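Long-range contacts in cell death-related nuclease 4 (Caenorhabditis elegans, PDB 5DK5), which digests RNA and DNA in the 3' to 5' direction as a DEDDh-family exonuclease and takes part in DNA degradation during apoptosis: residues Thr20-Asp25 against Ile46-Val51; Tyr148-Lys153 against Val214-Thr219; Ile60-Tyr65 against Asp96-Gln101. All coordinates share one frame; numbering follows the deposited sequence.

In the fold
All three contacts reach the same mixed sheet. Contact 1 joins two antiparallel strands next to the active site and holds the magnesium ligand D25. The side chain of I23 lies about 12 Å from the bound inhibitor MES. Contact 3 adjoins it: I46 N lies 2.7 Å from F62 O, a probable hydrogen bond, and the centres are 14 Å apart. Contact 2 lies on the other side of contact 1 in the sheet, its centre also 14 Å away; L21 CD2 touches I149 CD1 at 3.7 Å. The nearest atoms of contacts 2 and 3 are about 12 Å apart. In contact 2, the side chain of L218 is about 9 Å from the zinc ion.

Contact 1: Thr20-Asp25 against Ile46-Val51; sequences TLLILD and IVAYDV
L21 and Y49 lie side by side on one face of the sheet and point the same way. L21 CD1 approaches the Y49 ring obliquely, 4.2 Å from Y49 CD2. V51 comes in across L21 at a slant, and V51 CG2 sits 3.7 Å from L21 CG. I23 and V47 share this face. I23 CG1 is anti to the carbonyl carbon (chi1 -64°), and a chi2 of 85° swings CD1 toward the partner strand. I23 CD1 thus comes to 3.4 Å from V47 O and also touches Y49 CB. I23 CB packs 3.6 Å from V47 CG1. The hydroxyl of Y49 reaches past the contact to a hydrogen bond with D54.

L22, L24, I46 and A48 occupy the other face. L22 is split between two partners. L22 CD2 meets the methyl group A48 CB at 3.7 Å, while L22 CB packs on I46 CG2.

The backbone pairing sets these neighbours. L21 with Y49 and I23 with V47 are the hydrogen-bonded antiparallel pairs. The bond from L21 N to Y49 O is 3.0 Å long and nearly straight at 171°. I46 CA adds a CA-H...O contact to I23 O at 3.3 Å.

At the end of the segment, D25 binds magnesium. These two strands are part of the core sheet of the RNase H-like exonuclease fold. Strand 116-120 runs parallel to 20-28 on its far edge, and 55-65 borders 41-50. Helix 191-207 packs on I23 and Y49 on one face, helix 95-109 on L22 and I46 on the other.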
# COMPACT_ATOMS: atom_id res chain seq x y z
N THR B 20 -32.17 -18.95 -10.09
CA THR B 20 -31.55 -17.93 -9.25
C THR B 20 -30.27 -17.40 -9.89
O THR B 20 -29.43 -18.17 -10.37
CB THR B 20 -31.21 -18.48 -7.85
OG1 THR B 20 -32.39 -19.04 -7.26
CG2 THR B 20 -30.67 -17.37 -6.95
N LEU B 21 -30.13 -16.08 -9.90
CA LEU B 21 -28.91 -15.42 -10.37
C LEU B 21 -28.36 -14.51 -9.28
O LEU B 21 -29.06 -13.63 -8.77
CB LEU B 21 -29.19 -14.62 -11.64
CG LEU B 21 -29.59 -15.43 -12.88
CD1 LEU B 21 -29.94 -14.49 -14.02
CD2 LEU B 21 -28.49 -16.39 -13.29
N LEU B 22 -27.09 -14.72 -8.94
CA LEU B 22 -26.43 -13.94 -7.90
C LEU B 22 -25.52 -12.90 -8.54
O LEU B 22 -24.48 -13.24 -9.10
CB LEU B 22 -25.62 -14.85 -6.98
CG LEU B 22 -26.39 -15.97 -6.28
CD1 LEU B 22 -25.45 -16.80 -5.42
CD2 LEU B 22 -27.53 -15.41 -5.44
N ILE B 23 -25.91 -11.64 -8.44
CA ILE B 23 -25.09 -10.56 -8.98
C ILE B 23 -23.92 -10.31 -8.04
O ILE B 23 -24.10 -9.81 -6.93
CB ILE B 23 -25.91 -9.26 -9.17
CG1 ILE B 23 -27.00 -9.46 -10.22
CG2 ILE B 23 -25.00 -8.11 -9.60
CD1 ILE B 23 -28.29 -10.05 -9.67
N LEU B 24 -22.72 -10.67 -8.49
CA LEU B 24 -21.52 -10.64 -7.65
C LEU B 24 -20.63 -9.45 -7.98
O LEU B 24 -20.53 -9.03 -9.13
CB LEU B 24 -20.74 -11.95 -7.82
CG LEU B 24 -19.39 -12.06 -7.13
CD1 LEU B 24 -19.16 -13.50 -6.68
CD2 LEU B 24 -18.26 -11.62 -8.04
N ASP B 25 -19.97 -8.91 -6.95
CA ASP B 25 -19.07 -7.78 -7.12
C ASP B 25 -17.95 -7.77 -6.09
O ASP B 25 -18.20 -7.81 -4.88
CB ASP B 25 -19.84 -6.46 -7.05
CG ASP B 25 -18.95 -5.26 -7.27
OD1 ASP B 25 -18.29 -4.80 -6.31
OD2 ASP B 25 -18.90 -4.77 -8.42
N ILE B 46 -22.93 -9.36 -2.84
CA ILE B 46 -23.82 -10.16 -3.67
C ILE B 46 -25.28 -9.76 -3.44
O ILE B 46 -25.67 -9.47 -2.31
CB ILE B 46 -23.66 -11.68 -3.40
CG1 ILE B 46 -22.22 -12.12 -3.64
CG2 ILE B 46 -24.62 -12.49 -4.28
CD1 ILE B 46 -21.94 -13.56 -3.23
N VAL B 47 -26.06 -9.74 -4.52
CA VAL B 47 -27.51 -9.59 -4.43
C VAL B 47 -28.16 -10.64 -5.32
O VAL B 47 -27.69 -10.91 -6.43
CB VAL B 47 -27.97 -8.17 -4.84
CG1 VAL B 47 -27.64 -7.89 -6.29
CG2 VAL B 47 -29.47 -8.01 -4.59
N ALA B 48 -29.25 -11.23 -4.83
CA ALA B 48 -29.91 -12.32 -5.53
C ALA B 48 -31.01 -11.79 -6.45
O ALA B 48 -31.70 -10.83 -6.12
CB ALA B 48 -30.48 -13.31 -4.54
N TYR B 49 -31.17 -12.44 -7.60
CA TYR B 49 -32.25 -12.13 -8.53
C TYR B 49 -33.09 -13.37 -8.79
O TYR B 49 -32.58 -14.41 -9.20
CB TYR B 49 -31.69 -11.59 -9.85
CG TYR B 49 -32.75 -11.38 -10.90
CD1 TYR B 49 -33.66 -10.33 -10.82
CD2 TYR B 49 -32.84 -12.23 -12.00
CE1 TYR B 49 -34.63 -10.14 -11.78
CE2 TYR B 49 -33.80 -12.04 -12.97
CZ TYR B 49 -34.69 -11.00 -12.86
OH TYR B 49 -35.65 -10.81 -13.82
N ASP B 50 -34.39 -13.25 -8.55
CA ASP B 50 -35.33 -14.34 -8.76
C ASP B 50 -35.79 -14.33 -10.22
O ASP B 50 -36.52 -13.44 -10.64
CB ASP B 50 -36.53 -14.20 -7.81
CG ASP B 50 -37.46 -15.40 -7.85
OD1 ASP B 50 -37.85 -15.83 -8.95
OD2 ASP B 50 -37.82 -15.90 -6.76
N VAL B 51 -35.34 -15.32 -10.99
CA VAL B 51 -35.58 -15.33 -12.42
C VAL B 51 -37.04 -15.62 -12.77
O VAL B 51 -37.64 -14.86 -13.53
CB VAL B 51 -34.66 -16.36 -13.14
CG1 VAL B 51 -35.03 -16.47 -14.62
CG2 VAL B 51 -33.21 -15.96 -12.98

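Contact 2: Tyr148-Lys153 against Val214-Thr219; sequences YINLYK and VNELLT. With IPA (isopropyl alcohol), chain L.
Y148 pairs antiparallel with E216, and N215 also faces it, a classic beta bulge: Y148 N gives a 3.2 Å hydrogen bond to E216 O, and Y148 O receives weak bonds from N215 N and E216 N. The bulge joins strand 147-150 to strand 216-219 in the core sheet. E216 CB sits over one face of the Y148 ring, 4.1 Å from its centroid, and L218 CG lies at the ring edge. The contact of Y148 OH with E216 OE1 is so short that its length is doubtful.

N215 CG stands between its backbone N and carbonyl carbon (chi1 53°), which turns the amide toward N150. N150 N bonds to a lone pair of N215 OD1 at 2.8 Å, and N215 ND2 returns a bond of 2.9 Å to N150 O. The amide is gripped at both ends.

N150 is the N-cap of helix 151-161. Its OD1 accepts from K153 N and, weakly, from Y152 N. Its ND2 meets E216 OE2 from above the carboxylate plane and also bonds to O2 of isopropyl alcohol, probably from crystallisation. K153 runs extended past N215. K153 NZ, which also bonds to T256, gives a 2.8 Å hydrogen bond to N215 O.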
# COMPACT_ATOMS: atom_id res chain seq x y z
N TYR B 148 -19.79 -18.57 -15.32
CA TYR B 148 -20.52 -17.38 -14.91
C TYR B 148 -21.10 -16.63 -16.10
O TYR B 148 -20.88 -17.00 -17.25
CB TYR B 148 -19.62 -16.46 -14.09
CG TYR B 148 -18.41 -15.97 -14.85
CD1 TYR B 148 -17.22 -16.69 -14.83
CD2 TYR B 148 -18.45 -14.79 -15.58
CE1 TYR B 148 -16.11 -16.25 -15.52
CE2 TYR B 148 -17.34 -14.34 -16.27
CZ TYR B 148 -16.17 -15.07 -16.24
OH TYR B 148 -15.07 -14.63 -16.92
N ILE B 149 -21.83 -15.56 -15.80
CA ILE B 149 -22.48 -14.75 -16.81
C ILE B 149 -21.84 -13.37 -16.91
O ILE B 149 -21.96 -12.55 -16.00
CB ILE B 149 -23.98 -14.59 -16.51
CG1 ILE B 149 -24.63 -15.97 -16.36
CG2 ILE B 149 -24.66 -13.75 -17.60
CD1 ILE B 149 -26.13 -15.95 -16.13
N ASN B 150 -21.13 -13.14 -18.01
CA ASN B 150 -20.60 -11.82 -18.32
C ASN B 150 -21.72 -10.98 -18.94
O ASN B 150 -22.03 -11.14 -20.12
CB ASN B 150 -19.40 -11.92 -19.26
CG ASN B 150 -18.68 -10.60 -19.44
OD1 ASN B 150 -19.28 -9.53 -19.36
ND2 ASN B 150 -17.38 -10.67 -19.68
N LEU B 151 -22.31 -10.10 -18.14
CA LEU B 151 -23.50 -9.37 -18.57
C LEU B 151 -23.19 -8.39 -19.69
O LEU B 151 -24.04 -8.11 -20.53
CB LEU B 151 -24.13 -8.63 -17.38
CG LEU B 151 -25.55 -8.12 -17.61
CD1 LEU B 151 -26.52 -9.27 -17.77
CD2 LEU B 151 -25.98 -7.21 -16.47
N TYR B 152 -21.97 -7.85 -19.69
CA TYR B 152 -21.58 -6.88 -20.70
C TYR B 152 -21.43 -7.55 -22.06
O TYR B 152 -21.66 -6.93 -23.10
CB TYR B 152 -20.27 -6.20 -20.32
CG TYR B 152 -19.88 -5.08 -21.26
CD1 TYR B 152 -20.47 -3.83 -21.17
CD2 TYR B 152 -18.92 -5.28 -22.25
CE1 TYR B 152 -20.12 -2.81 -22.03
CE2 TYR B 152 -18.56 -4.27 -23.12
CZ TYR B 152 -19.17 -3.03 -23.00
OH TYR B 152 -18.82 -2.02 -23.86
N LYS B 153 -21.05 -8.82 -22.04
CA LYS B 153 -20.92 -9.59 -23.27
C LYS B 153 -22.29 -9.81 -23.90
O LYS B 153 -22.44 -9.78 -25.12
CB LYS B 153 -20.25 -10.93 -22.98
CG LYS B 153 -20.04 -11.79 -24.21
CD LYS B 153 -19.36 -13.09 -23.84
CE LYS B 153 -19.21 -14.01 -25.03
NZ LYS B 153 -18.63 -15.31 -24.63
N VAL B 214 -24.93 -18.52 -18.88
CA VAL B 214 -23.48 -18.65 -18.78
C VAL B 214 -22.85 -18.52 -20.17
O VAL B 214 -23.14 -19.32 -21.06
CB VAL B 214 -23.08 -20.00 -18.14
CG1 VAL B 214 -21.58 -20.26 -18.27
CG2 VAL B 214 -23.50 -20.04 -16.67
N ASN B 215 -21.99 -17.52 -20.33
CA ASN B 215 -21.32 -17.27 -21.61
C ASN B 215 -19.80 -17.29 -21.51
O ASN B 215 -19.10 -17.14 -22.51
CB ASN B 215 -21.79 -15.94 -22.20
CG ASN B 215 -21.65 -14.79 -21.22
OD1 ASN B 215 -21.08 -14.94 -20.14
ND2 ASN B 215 -22.17 -13.63 -21.60
N GLU B 216 -19.29 -17.46 -20.29
CA GLU B 216 -17.85 -17.55 -20.07
C GLU B 216 -17.51 -18.67 -19.09
O GLU B 216 -18.20 -18.86 -18.08
CB GLU B 216 -17.30 -16.22 -19.55
CG GLU B 216 -17.26 -15.13 -20.61
CD GLU B 216 -16.44 -13.91 -20.19
OE1 GLU B 216 -15.93 -13.90 -19.05
OE2 GLU B 216 -16.31 -12.97 -21.00
N LEU B 217 -16.45 -19.41 -19.41
CA LEU B 217 -15.97 -20.50 -18.58
C LEU B 217 -14.48 -20.33 -18.31
O LEU B 217 -13.77 -19.72 -19.11
CB LEU B 217 -16.21 -21.85 -19.25
CG LEU B 217 -17.60 -22.12 -19.83
CD1 LEU B 217 -17.56 -23.33 -20.75
CD2 LEU B 217 -18.61 -22.34 -18.72
N LEU B 218 -14.02 -20.85 -17.17
CA LEU B 218 -12.60 -20.84 -16.84
C LEU B 218 -12.00 -22.23 -17.03
O LEU B 218 -12.38 -23.18 -16.35
CB LEU B 218 -12.38 -20.36 -15.41
CG LEU B 218 -12.79 -18.91 -15.10
CD1 LEU B 218 -12.34 -18.53 -13.70
CD2 LEU B 218 -12.23 -17.93 -16.13
N THR B 219 -11.06 -22.33 -17.97
CA THR B 219 -10.41 -23.60 -18.30
C THR B 219 -8.92 -23.53 -18.00
O THR B 219 -8.37 -22.45 -17.80
CB THR B 219 -10.61 -23.97 -19.78
OG1 THR B 219 -10.04 -22.95 -20.61
CG2 THR B 219 -12.09 -24.11 -20.10
C1 IPA L . -16.08 -7.39 -21.79
C2 IPA L . -15.53 -7.26 -20.38
C3 IPA L . -14.48 -6.18 -20.34
O2 IPA L . -14.95 -8.49 -20.01

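Contact 3: Ile60-Tyr65 against Asp96-Gln101; sequences ISFNKY and DVVYEQ
K64 and F62 reach from the strand to V98 and Q101 of the helix. The two segments run nearly antiparallel, with their axes 9.6 Å apart. No hydrogen bond crosses between them.

K64 CB packs 3.8 Å from V98 CG1. The chain then bends at chi2 (83°) and leans back over the F62 ring. CG lies at the margin of contact with Q101 OE1. CD sits over one face of the F62 ring, 3.6 Å above the plane and offset toward the rim. K64 CE lies 3.8 Å from Q101 OE1. A second bend at chi4 turns the amine, and K64 NZ stops 4.2 Å from Q101 OE1. This is too long for a hydrogen bond, so the lysine touches the glutamine mostly through its carbon chain. The two side chains cross at about a right angle.

F62 CG is anti to its backbone N (chi1 -177°), which sends the ring out toward the helix. V98 CG1 meets the ring edge in its plane, 4.0 Å from F62 CZ. F62 CZ is also 3.7 Å from V98 O, and F62 CE1 is 3.9 Å from Q101 O. The ring further packs on F102 and W105 of the same helix and edge-to-face with F44. With an alanine here, V98 CG1 and the K64 chain would probably lose the ring they pack on, and a gap would be likely to open between strand and helix. Beyond K64, Y65 O touches V98 CG2.

Strand 55-65 is the outermost strand on its side of the sheet within this chain. Helix 95-109 runs alongside it, nearly antiparallel, and also packs on F44 and I46 of strand 41-50, as helices flank the central sheet in the alpha/beta RNase H-like fold of DEDDh exonucleases.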
# COMPACT_ATOMS: atom_id res chain seq x y z
N ILE B 60 -32.22 -10.49 0.14
CA ILE B 60 -31.30 -11.62 0.02
C ILE B 60 -29.97 -11.12 -0.52
O ILE B 60 -29.78 -11.02 -1.74
CB ILE B 60 -31.85 -12.73 -0.90
CG1 ILE B 60 -33.24 -13.16 -0.43
CG2 ILE B 60 -30.89 -13.91 -0.93
CD1 ILE B 60 -33.90 -14.19 -1.32
N SER B 61 -29.04 -10.81 0.38
CA SER B 61 -27.76 -10.25 -0.01
C SER B 61 -26.64 -10.64 0.94
O SER B 61 -26.87 -10.94 2.12
CB SER B 61 -27.86 -8.72 -0.08
OG SER B 61 -28.39 -8.19 1.12
N PHE B 62 -25.43 -10.64 0.40
CA PHE B 62 -24.21 -10.86 1.16
C PHE B 62 -23.32 -9.65 0.96
O PHE B 62 -23.01 -9.29 -0.17
CB PHE B 62 -23.51 -12.14 0.70
CG PHE B 62 -22.28 -12.48 1.49
CD1 PHE B 62 -22.38 -13.25 2.64
CD2 PHE B 62 -21.03 -12.05 1.08
CE1 PHE B 62 -21.26 -13.57 3.37
CE2 PHE B 62 -19.90 -12.38 1.80
CZ PHE B 62 -20.02 -13.14 2.95
N ASN B 63 -22.91 -9.01 2.05
CA ASN B 63 -22.13 -7.78 1.97
C ASN B 63 -21.16 -7.64 3.13
O ASN B 63 -21.53 -7.25 4.23
CB ASN B 63 -23.07 -6.57 1.92
CG ASN B 63 -22.34 -5.28 1.59
OD1 ASN B 63 -21.16 -5.29 1.24
ND2 ASN B 63 -23.04 -4.16 1.72
N LYS B 64 -19.90 -7.97 2.87
CA LYS B 64 -18.86 -7.97 3.89
C LYS B 64 -17.63 -7.22 3.43
O LYS B 64 -17.26 -7.26 2.26
CB LYS B 64 -18.47 -9.40 4.27
CG LYS B 64 -19.10 -9.92 5.56
CD LYS B 64 -20.51 -10.45 5.33
CE LYS B 64 -20.93 -11.36 6.47
NZ LYS B 64 -20.90 -10.66 7.78
N TYR B 65 -16.99 -6.52 4.37
CA TYR B 65 -15.67 -5.96 4.15
C TYR B 65 -14.65 -7.06 4.38
O TYR B 65 -14.94 -8.06 5.05
CB TYR B 65 -15.41 -4.78 5.08
CG TYR B 65 -16.28 -3.58 4.79
CD1 TYR B 65 -16.15 -2.88 3.60
CD2 TYR B 65 -17.22 -3.13 5.71
CE1 TYR B 65 -16.94 -1.79 3.32
CE2 TYR B 65 -18.02 -2.03 5.44
CZ TYR B 65 -17.87 -1.36 4.24
OH TYR B 65 -18.65 -0.26 3.96
N ASP B 96 -10.21 -15.49 3.92
CA ASP B 96 -10.50 -16.89 4.18
C ASP B 96 -11.72 -17.04 5.09
O ASP B 96 -12.53 -17.95 4.89
CB ASP B 96 -9.29 -17.59 4.81
CG ASP B 96 -8.77 -16.88 6.04
OD1 ASP B 96 -8.72 -15.63 6.03
OD2 ASP B 96 -8.40 -17.57 7.01
N VAL B 97 -11.85 -16.15 6.06
CA VAL B 97 -12.99 -16.18 6.96
C VAL B 97 -14.26 -15.74 6.24
O VAL B 97 -15.31 -16.39 6.35
CB VAL B 97 -12.77 -15.26 8.18
CG1 VAL B 97 -13.99 -15.26 9.10
CG2 VAL B 97 -11.53 -15.71 8.94
N VAL B 98 -14.17 -14.64 5.51
CA VAL B 98 -15.32 -14.10 4.80
C VAL B 98 -15.80 -15.05 3.71
O VAL B 98 -17.00 -15.19 3.47
CB VAL B 98 -14.99 -12.73 4.17
CG1 VAL B 98 -16.14 -12.24 3.29
CG2 VAL B 98 -14.69 -11.72 5.26
N TYR B 99 -14.85 -15.72 3.05
CA TYR B 99 -15.20 -16.70 2.03
C TYR B 99 -15.92 -17.89 2.65
O TYR B 99 -16.82 -18.46 2.04
CB TYR B 99 -13.96 -17.17 1.27
CG TYR B 99 -14.27 -18.21 0.22
CD1 TYR B 99 -14.89 -17.86 -0.97
CD2 TYR B 99 -13.96 -19.55 0.42
CE1 TYR B 99 -15.19 -18.81 -1.93
CE2 TYR B 99 -14.26 -20.51 -0.53
CZ TYR B 99 -14.87 -20.13 -1.71
OH TYR B 99 -15.16 -21.08 -2.66
N GLU B 100 -15.51 -18.27 3.85
CA GLU B 100 -16.16 -19.35 4.57
C GLU B 100 -17.59 -18.97 4.94
O GLU B 100 -18.50 -19.79 4.87
CB GLU B 100 -15.35 -19.72 5.82
CG GLU B 100 -16.01 -20.76 6.71
CD GLU B 100 -16.31 -22.06 5.99
OE1 GLU B 100 -15.56 -22.42 5.05
OE2 GLU B 100 -17.29 -22.73 6.35
N GLN B 101 -17.77 -17.71 5.34
CA GLN B 101 -19.10 -17.20 5.65
C GLN B 101 -19.96 -17.15 4.39
O GLN B 101 -21.17 -17.36 4.44
CB GLN B 101 -19.01 -15.81 6.28
CG GLN B 101 -18.36 -15.79 7.66
CD GLN B 101 -18.06 -14.39 8.16
OE1 GLN B 101 -17.86 -13.47 7.38
NE2 GLN B 101 -18.02 -14.23 9.48